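Long-range contacts in fructose-bisphosphate aldolase class I (Thermoproteus tenax, PDB 1W8S), which belongs to the DeoC/LacD family of aldolases and is built as a TIM barrel that carries a bound ligand in its pocket: residues E[160-165]-E[187-192]; E[176-181]-E[197-202]. The protein carries 2 engineered substitutions. All blocks are in the same frame, centred on the assembly; numbering follows the deposited sequence.

Interaction 1 of 2, residues E[160-165]-E[187-192]; sequences IVAYAA and FSWAVK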
ATOM      1  N   ILE E 160      28.929   6.498  -9.333  1.00 11.69           N
ATOM      2  CA  ILE E 160      27.603   6.778  -8.781  1.00 11.72           C
ATOM      3  C   ILE E 160      26.916   7.822  -9.639  1.00 11.62           C
ATOM      4  O   ILE E 160      25.735   7.695  -9.989  1.00 10.57           O
ATOM      5  CB  ILE E 160      27.703   7.235  -7.281  1.00 12.08           C
ATOM      6  CG1 ILE E 160      28.295   6.136  -6.408  1.00 13.05           C
ATOM      7  CG2 ILE E 160      26.361   7.675  -6.754  1.00 13.66           C
ATOM      8  CD1 ILE E 160      27.492   4.895  -6.363  1.00 14.38           C
ATOM      9  N   VAL E 161      27.656   8.856 -10.047  1.00 10.56           N
ATOM     10  CA  VAL E 161      27.030   9.889 -10.880  1.00 11.46           C
ATOM     11  C   VAL E 161      26.679   9.349 -12.281  1.00 11.62           C
ATOM     12  O   VAL E 161      25.621   9.648 -12.824  1.00 10.75           O
ATOM     13  CB  VAL E 161      27.928  11.154 -10.961  1.00 11.53           C
ATOM     14  CG1 VAL E 161      27.448  12.137 -11.995  1.00 10.35           C
ATOM     15  CG2 VAL E 161      28.051  11.814  -9.564  1.00 12.12           C
ATOM     16  N   ALA E 162      27.595   8.608 -12.906  1.00 11.36           N
ATOM     17  CA  ALA E 162      27.254   7.942 -14.169  1.00 11.64           C
ATOM     18  C   ALA E 162      26.025   7.008 -14.017  1.00 11.31           C
ATOM     19  O   ALA E 162      25.159   6.976 -14.902  1.00 11.13           O
ATOM     20  CB  ALA E 162      28.449   7.207 -14.717  1.00 12.35           C
ATOM     21  N   TYR E 163      25.923   6.288 -12.900  1.00 10.50           N
ATOM     22  CA  TYR E 163      24.750   5.410 -12.653  1.00 10.56           C
ATOM     23  C   TYR E 163      23.506   6.288 -12.575  1.00 10.37           C
ATOM     24  O   TYR E 163      22.475   6.005 -13.209  1.00 11.87           O
ATOM     25  CB  TYR E 163      24.945   4.554 -11.400  1.00 10.47           C
ATOM     26  CG  TYR E 163      24.253   3.178 -11.366  1.00 10.55           C
ATOM     27  CD1 TYR E 163      24.722   2.176 -10.513  1.00 11.24           C
ATOM     28  CD2 TYR E 163      23.138   2.885 -12.168  1.00 10.46           C
ATOM     29  CE1 TYR E 163      24.097   0.908 -10.459  1.00 12.52           C
ATOM     30  CE2 TYR E 163      22.518   1.624 -12.131  1.00 12.45           C
ATOM     31  CZ  TYR E 163      22.985   0.645 -11.279  1.00 10.32           C
ATOM     32  OH  TYR E 163      22.345  -0.591 -11.235  1.00 13.83           O
ATOM     33  N   ALA E 164      23.616   7.406 -11.875  1.00 10.45           N
ATOM     34  CA  ALA E 164      22.483   8.291 -11.692  1.00 10.75           C
ATOM     35  C   ALA E 164      21.959   8.726 -13.060  1.00 11.62           C
ATOM     36  O   ALA E 164      20.765   8.732 -13.317  1.00 12.75           O
ATOM     37  CB  ALA E 164      22.892   9.488 -10.887  1.00 10.86           C
ATOM     38  N   ALA E 165      22.881   9.108 -13.924  1.00 10.92           N
ATOM     39  CA  ALA E 165      22.556   9.624 -15.232  1.00 11.95           C
ATOM     40  C   ALA E 165      21.909   8.530 -16.083  1.00 11.69           C
ATOM     41  O   ALA E 165      20.909   8.765 -16.766  1.00 11.94           O
ATOM     42  CB  ALA E 165      23.820  10.139 -15.905  1.00 12.24           C
ATOM     43  N   PHE E 187      32.930  13.402 -15.283  1.00 13.35           N
ATOM     44  CA  PHE E 187      31.594  13.912 -15.567  1.00 13.63           C
ATOM     45  C   PHE E 187      31.200  13.739 -17.045  1.00 13.48           C
ATOM     46  O   PHE E 187      30.035  13.534 -17.354  1.00 13.22           O
ATOM     47  CB  PHE E 187      31.470  15.365 -15.168  1.00 13.70           C
ATOM     48  CG  PHE E 187      30.046  15.801 -14.976  1.00 13.82           C
ATOM     49  CD1 PHE E 187      29.255  15.203 -13.982  1.00 14.26           C
ATOM     50  CD2 PHE E 187      29.485  16.771 -15.771  1.00 14.70           C
ATOM     51  CE1 PHE E 187      27.945  15.614 -13.772  1.00 11.50           C
ATOM     52  CE2 PHE E 187      28.176  17.166 -15.570  1.00 15.43           C
ATOM     53  CZ  PHE E 187      27.410  16.583 -14.566  1.00 15.13           C
ATOM     54  N   SER E 188      32.168  13.805 -17.966  1.00 13.44           N
ATOM     55  CA  SER E 188      31.865  13.562 -19.391  1.00 13.79           C
ATOM     56  C   SER E 188      31.389  12.118 -19.644  1.00 13.97           C
ATOM     57  O   SER E 188      30.648  11.888 -20.588  1.00 14.72           O
ATOM     58  CB  SER E 188      33.084  13.871 -20.270  1.00 14.05           C
ATOM     59  OG  SER E 188      34.099  12.967 -19.957  1.00 15.89           O
ATOM     60  N   TRP E 189      31.832  11.149 -18.833  1.00 13.83           N
ATOM     61  CA  TRP E 189      31.329   9.770 -18.931  1.00 13.82           C
ATOM     62  C   TRP E 189      29.829   9.718 -18.528  1.00 13.64           C
ATOM     63  O   TRP E 189      29.025   9.031 -19.149  1.00 12.90           O
ATOM     64  CB  TRP E 189      32.147   8.809 -18.050  1.00 14.05           C
ATOM     65  CG  TRP E 189      31.628   7.372 -18.003  1.00 14.62           C
ATOM     66  CD1 TRP E 189      31.230   6.670 -16.890  1.00 16.43           C
ATOM     67  CD2 TRP E 189      31.488   6.472 -19.104  1.00 15.49           C
ATOM     68  NE1 TRP E 189      30.813   5.407 -17.245  1.00 15.80           N
ATOM     69  CE2 TRP E 189      30.975   5.254 -18.598  1.00 16.36           C
ATOM     70  CE3 TRP E 189      31.747   6.568 -20.477  1.00 17.71           C
ATOM     71  CZ2 TRP E 189      30.716   4.154 -19.413  1.00 14.70           C
ATOM     72  CZ3 TRP E 189      31.489   5.465 -21.286  1.00 18.29           C
ATOM     73  CH2 TRP E 189      30.980   4.279 -20.753  1.00 16.95           C
ATOM     74  N   ALA E 190      29.466  10.435 -17.475  1.00 14.01           N
ATOM     75  CA  ALA E 190      28.060  10.561 -17.091  1.00 13.57           C
ATOM     76  C   ALA E 190      27.200  11.162 -18.190  1.00 13.74           C
ATOM     77  O   ALA E 190      26.122  10.660 -18.516  1.00 14.03           O
ATOM     78  CB  ALA E 190      27.953  11.400 -15.821  1.00 14.05           C
ATOM     79  N   VAL E 191      27.681  12.259 -18.770  1.00 14.12           N
ATOM     80  CA  VAL E 191      27.029  12.904 -19.892  1.00 14.29           C
ATOM     81  C   VAL E 191      26.923  11.951 -21.068  1.00 15.20           C
ATOM     82  O   VAL E 191      25.897  11.929 -21.753  1.00 14.93           O
ATOM     83  CB  VAL E 191      27.809  14.186 -20.287  1.00 14.94           C
ATOM     84  CG1 VAL E 191      27.283  14.806 -21.598  1.00 15.33           C
ATOM     85  CG2 VAL E 191      27.762  15.197 -19.138  1.00 13.12           C
ATOM     86  N   LYS E 192      27.985  11.178 -21.329  1.00 15.59           N
ATOM     87  CA  LYS E 192      27.951  10.255 -22.454  1.00 16.32           C
ATOM     88  C   LYS E 192      26.871   9.198 -22.279  1.00 15.53           C
ATOM     89  O   LYS E 192      26.097   8.933 -23.204  1.00 15.11           O
ATOM     90  CB  LYS E 192      29.300   9.580 -22.693  1.00 17.13           C
ATOM     91  CG  LYS E 192      29.276   8.589 -23.884  1.00 19.88           C
ATOM     92  CD  LYS E 192      30.632   7.931 -24.121  1.00 25.06           C
ATOM     93  CE  LYS E 192      30.571   6.880 -25.262  1.00 26.85           C
ATOM     94  NZ  LYS E 192      31.909   6.760 -25.905  1.00 29.48           N
TER

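Interaction 2 of 2, residues E[176-181]-E[197-202]; sequences MKIKYT and VPVLMS. With FBP (1,6-di-O-phosphono-beta-D-fructofuranose), chain O.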
ATOM      1  N   MET E 176      17.634  15.754 -17.300  1.00 11.30           N
ATOM      2  CA  MET E 176      17.971  15.268 -15.965  1.00 11.80           C
ATOM      3  C   MET E 176      18.864  16.240 -15.209  1.00 12.16           C
ATOM      4  O   MET E 176      19.567  17.065 -15.812  1.00 13.32           O
ATOM      5  CB  MET E 176      18.641  13.886 -16.040  1.00 12.17           C
ATOM      6  CG  MET E 176      20.067  13.892 -16.615  1.00 11.90           C
ATOM      7  SD  MET E 176      20.793  12.218 -16.718  1.00 14.23           S
ATOM      8  CE  MET E 176      19.931  11.633 -18.158  1.00 11.56           C
ATOM      9  N   LYS E 177      18.850  16.093 -13.892  1.00 12.89           N
ATOM     10  CA  LYS E 177      19.690  16.835 -12.983  1.00 13.44           C
ATOM     11  C   LYS E 177      20.468  15.838 -12.162  1.00 13.31           C
ATOM     12  O   LYS E 177      19.888  14.913 -11.606  1.00 12.32           O
ATOM     13  CB  LYS E 177      18.834  17.705 -12.077  1.00 13.36           C
ATOM     14  CG  LYS E 177      19.581  18.365 -10.943  1.00 17.56           C
ATOM     15  CD  LYS E 177      18.780  19.555 -10.317  1.00 20.50           C
ATOM     16  CE  LYS E 177      17.491  19.122  -9.619  1.00 25.60           C
ATOM     17  NZ  LYS E 177      16.997  20.088  -8.586  1.00 25.46           N
ATOM     18  N   ILE E 178      21.785  15.974 -12.134  1.00 12.39           N
ATOM     19  CA  ILE E 178      22.658  15.073 -11.382  1.00 12.99           C
ATOM     20  C   ILE E 178      23.780  15.878 -10.725  1.00 13.32           C
ATOM     21  O   ILE E 178      24.023  17.020 -11.105  1.00 13.78           O
ATOM     22  CB  ILE E 178      23.265  13.965 -12.283  1.00 12.86           C
ATOM     23  CG1 ILE E 178      24.194  14.568 -13.342  1.00 12.90           C
ATOM     24  CG2 ILE E 178      22.165  13.108 -12.914  1.00 12.12           C
ATOM     25  CD1 ILE E 178      24.845  13.554 -14.215  1.00 13.67           C
ATOM     26  N   LYS E 179      24.459  15.266  -9.759  1.00 14.15           N
ATOM     27  CA  LYS E 179      25.569  15.899  -9.042  1.00 13.83           C
ATOM     28  C   LYS E 179      26.850  15.862  -9.865  1.00 13.82           C
ATOM     29  O   LYS E 179      27.098  14.940 -10.629  1.00 13.51           O
ATOM     30  CB  LYS E 179      25.794  15.186  -7.680  1.00 13.72           C
ATOM     31  CG  LYS E 179      24.585  15.387  -6.717  1.00 17.34           C
ATOM     32  CD  LYS E 179      24.867  15.008  -5.254  1.00 18.93           C
ATOM     33  CE  LYS E 179      23.780  15.612  -4.351  1.00 20.74           C
ATOM     34  NZ  LYS E 179      23.931  15.324  -2.880  1.00 24.12           N
ATOM     35  N   TYR E 180      27.678  16.876  -9.677  1.00 13.98           N
ATOM     36  CA  TYR E 180      28.972  16.956 -10.312  1.00 13.93           C
ATOM     37  C   TYR E 180      29.969  16.030  -9.609  1.00 13.76           C
ATOM     38  O   TYR E 180      29.963  15.921  -8.376  1.00 13.60           O
ATOM     39  CB  TYR E 180      29.462  18.420 -10.239  1.00 14.37           C
ATOM     40  CG  TYR E 180      30.705  18.715 -11.033  1.00 13.23           C
ATOM     41  CD1 TYR E 180      30.865  18.235 -12.329  1.00 13.97           C
ATOM     42  CD2 TYR E 180      31.718  19.512 -10.504  1.00 14.93           C
ATOM     43  CE1 TYR E 180      32.003  18.499 -13.066  1.00 13.81           C
ATOM     44  CE2 TYR E 180      32.877  19.784 -11.250  1.00 12.75           C
ATOM     45  CZ  TYR E 180      33.007  19.269 -12.530  1.00 13.74           C
ATOM     46  OH  TYR E 180      34.142  19.526 -13.284  1.00 12.29           O
ATOM     47  N   THR E 181      30.823  15.367 -10.402  1.00 14.03           N
ATOM     48  CA  THR E 181      31.892  14.526  -9.868  1.00 14.10           C
ATOM     49  C   THR E 181      33.110  15.309  -9.363  1.00 15.04           C
ATOM     50  O   THR E 181      33.968  14.742  -8.678  1.00 14.94           O
ATOM     51  CB  THR E 181      32.378  13.529 -10.937  1.00 14.96           C
ATOM     52  OG1 THR E 181      32.750  14.232 -12.157  1.00 12.62           O
ATOM     53  CG2 THR E 181      31.232  12.547 -11.295  1.00 13.57           C
ATOM     54  N   VAL E 197      19.605  12.512 -23.758  1.00 14.84           N
ATOM     55  CA  VAL E 197      18.924  13.274 -22.694  1.00 14.22           C
ATOM     56  C   VAL E 197      19.927  14.295 -22.103  1.00 14.74           C
ATOM     57  O   VAL E 197      21.014  13.918 -21.611  1.00 13.56           O
ATOM     58  CB  VAL E 197      18.322  12.356 -21.613  1.00 14.36           C
ATOM     59  CG1 VAL E 197      17.685  13.165 -20.500  1.00 14.49           C
ATOM     60  CG2 VAL E 197      17.292  11.386 -22.244  1.00 14.40           C
ATOM     61  N   PRO E 198      19.592  15.583 -22.158  1.00 14.98           N
ATOM     62  CA  PRO E 198      20.501  16.612 -21.626  1.00 15.03           C
ATOM     63  C   PRO E 198      20.664  16.576 -20.118  1.00 14.79           C
ATOM     64  O   PRO E 198      19.722  16.239 -19.384  1.00 14.51           O
ATOM     65  CB  PRO E 198      19.871  17.928 -22.072  1.00 14.90           C
ATOM     66  CG  PRO E 198      18.385  17.586 -22.262  1.00 15.59           C
ATOM     67  CD  PRO E 198      18.385  16.174 -22.766  1.00 15.34           C
ATOM     68  N   VAL E 199      21.860  16.973 -19.678  1.00 14.56           N
ATOM     69  CA  VAL E 199      22.281  16.906 -18.288  1.00 13.54           C
ATOM     70  C   VAL E 199      22.483  18.306 -17.743  1.00 13.64           C
ATOM     71  O   VAL E 199      23.163  19.128 -18.354  1.00 12.09           O
ATOM     72  CB  VAL E 199      23.633  16.141 -18.147  1.00 13.71           C
ATOM     73  CG1 VAL E 199      24.227  16.294 -16.734  1.00 13.63           C
ATOM     74  CG2 VAL E 199      23.456  14.675 -18.439  1.00 12.77           C
ATOM     75  N   LEU E 200      21.881  18.534 -16.585  1.00 13.79           N
ATOM     76  CA  LEU E 200      22.016  19.723 -15.772  1.00 14.44           C
ATOM     77  C   LEU E 200      22.746  19.375 -14.498  1.00 13.96           C
ATOM     78  O   LEU E 200      22.415  18.402 -13.819  1.00 14.35           O
ATOM     79  CB  LEU E 200      20.638  20.262 -15.411  1.00 14.46           C
ATOM     80  CG  LEU E 200      19.784  20.833 -16.544  1.00 15.48           C
ATOM     81  CD1 LEU E 200      18.382  21.147 -16.029  1.00 17.42           C
ATOM     82  CD2 LEU E 200      20.440  22.083 -17.156  1.00 18.24           C
ATOM     83  N   MET E 201      23.748  20.159 -14.167  1.00 15.02           N
ATOM     84  CA  MET E 201      24.508  19.964 -12.942  1.00 15.32           C
ATOM     85  C   MET E 201      23.742  20.623 -11.811  1.00 15.47           C
ATOM     86  O   MET E 201      23.348  21.777 -11.912  1.00 15.95           O
ATOM     87  CB  MET E 201      25.888  20.631 -13.075  1.00 15.51           C
ATOM     88  CG  MET E 201      26.700  20.753 -11.766  1.00 17.79           C
ATOM     89  SD  MET E 201      27.134  22.479 -11.362  1.00 19.94           S
ATOM     90  CE  MET E 201      28.194  22.223  -9.963  1.00 20.43           C
ATOM     91  N   SER E 202      23.533  19.877 -10.730  1.00 16.23           N
ATOM     92  CA  SER E 202      22.991  20.423  -9.495  1.00 17.27           C
ATOM     93  C   SER E 202      24.067  21.255  -8.815  1.00 16.85           C
ATOM     94  O   SER E 202      25.173  20.776  -8.606  1.00 17.35           O
ATOM     95  CB  SER E 202      22.602  19.253  -8.581  1.00 17.66           C
ATOM     96  OG  SER E 202      21.732  19.711  -7.574  1.00 22.49           O
TER
HETATM   97  P1  FBP O 270      21.496  23.800  -5.174  1.00 16.68           P
HETATM   98  O1P FBP O 270      21.266  24.723  -4.042  1.00 16.25           O
HETATM   99  O2P FBP O 270      22.298  24.399  -6.368  1.00 14.16           O
HETATM  100  O3P FBP O 270      22.210  22.504  -4.773  1.00 15.13           O
HETATM  101  O1  FBP O 270      20.054  23.425  -5.741  1.00 15.99           O
HETATM  102  C1  FBP O 270      19.900  22.457  -6.756  1.00 20.84           C
HETATM  103  C2  FBP O 270      19.214  21.216  -6.166  1.00 24.86           C
HETATM  104  O2  FBP O 270      19.116  20.182  -7.171  1.00 26.06           O
HETATM  105  C3  FBP O 270      17.818  21.489  -5.588  1.00 24.70           C
HETATM  106  O3  FBP O 270      16.780  21.585  -6.550  1.00 25.41           O
HETATM  107  C4  FBP O 270      17.663  20.296  -4.646  1.00 26.46           C
HETATM  108  O4  FBP O 270      16.731  20.475  -3.594  1.00 28.33           O
HETATM  109  C5  FBP O 270      19.069  20.179  -4.076  1.00 28.64           C
HETATM  110  O5  FBP O 270      19.970  20.662  -5.088  1.00 27.88           O
HETATM  111  C6  FBP O 270      19.375  18.735  -3.697  1.00 30.90           C
HETATM  112  O6  FBP O 270      20.722  18.649  -3.266  1.00 34.26           O
HETATM  113  P2  FBP O 270      21.098  18.048  -1.811  1.00 35.66           P
HETATM  114  O4P FBP O 270      22.274  18.851  -1.308  1.00 34.36           O
HETATM  115  O5P FBP O 270      19.866  18.090  -0.904  1.00 31.87           O
HETATM  116  O6P FBP O 270      21.654  16.619  -1.948  1.00 29.44           O
HETATM  117  O   HOH W   1      26.910  18.911  -7.623  1.00 23.48           O

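Interaction 1 of 2, residues E[160-165]-E[187-192]
Ala162 and Ala190 set the spacing between two neighbouring helices, and their CA atoms lie only 4.0 Å apart. With no side chain beyond CB at either position, the axes of the two segments approach to 8.2 Å and run almost parallel, inclined by 17°. Ala190 packs at the centre of the contact: its CB lies 3.9 Å from Ala162 CA and equally close to Val161 CG1. One turn along, Ala165 CB rests 3.5 Å from the carbonyl O of Ala190, a methyl against backbone rather than against another side chain. Toward the barrel, Val161 CG1 also reaches Phe187 CE1 at 3.9 Å, the two side chains crossing at about a right angle. Phe187 has CG anti to its own N (chi1 -160°), which carries the ring inward to the strands, where it meets Ile178 and stacks edge-to-face with Tyr180. These are consecutive outer helices of a TIM barrel, 158-171 and 184-193, side by side over strand 175-179. The opposite flank is more open: Trp189 is partly exposed and touches Ala162 CB only with the CD1/NE1 side of its indole, CD1 at 3.6 Å in an oblique approach. A second subunit closes part of this margin, with its Pro31 against Ala162 and its Met35 against Trp189.

Interaction 2 of 2, residues E[176-181]-E[197-202]
Met176 N donates to Pro198 O at 3.0 Å, the first of four backbone hydrogen bonds that zip these parallel strands together. Leu200 N answers with a 2.8 Å bond to Met176 O; Ile178 N then reaches Leu200 O at 3.0 Å, and Ser202 N reaches Ile178 O at 2.9 Å. Donors thus alternate between the strands. Two of the acceptors are engaged twice, since Leu200 O also receives a CA-H contact from Lys177 and Ile178 O one from Met201. The groups of Lys177 and Met201 that point the other way are used by the next strands of the sheet, Lys177 pairing with Val143 and Ser145, Met201 with Gly227 and Ala229. Strands 175-179 and 199-202, with helix 184-193 between them, form one beta-alpha-beta unit of the TIM barrel. On the helix-covered side Met176, with its chain bent at the end (chi3 77°), brings CE to 3.6 Å from Val197 CG1, while Ile178 CD1 meets Val199 CG1 and both residues pack against Phe187 of helix 184-193. The opposite side, with Lys177, Lys179, Leu200 and Ser202, carries the groups that bind 1,6-di-O-phosphono-beta-D-fructofuranose. Ser202 OG shares a hydrogen bond of 2.7 Å with ligand O2, in which either oxygen may donate. Lys177, its chain bent at chi3 (66°), also brings NZ to O2, and to O3 as closely; both separations are so short that their detail is doubtful. Lys179, extended beyond CG, places NZ 2.8 Å from phosphate oxygen O6P and also forms a salt bridge with Glu155. Where direct pairing stops, a water takes over, accepting from Tyr180 N at 3.0 Å and donating to Ser202 O.

How the interactions relate
Read from the N terminus, the chain passes through helix 158-171, strand 175-179, helix 184-193 and strand 199-202, so the four segments alternate between the two contacts. Interaction 1 closes a loop of 21 residues that contains the first strand of interaction 2; that contact in turn closes a loop of 15 residues containing the second helix of interaction 1. The loops therefore cross, as expected when successive beta-alpha units wind round a barrel. One contact joins the outer helical layer, the other the inner sheet, with centres about 8 Å apart. The layers touch where Val161 packs on Ile178 and Ala165 on Met176, while Phe187 CE1 lies against the carbonyl O of Lys179.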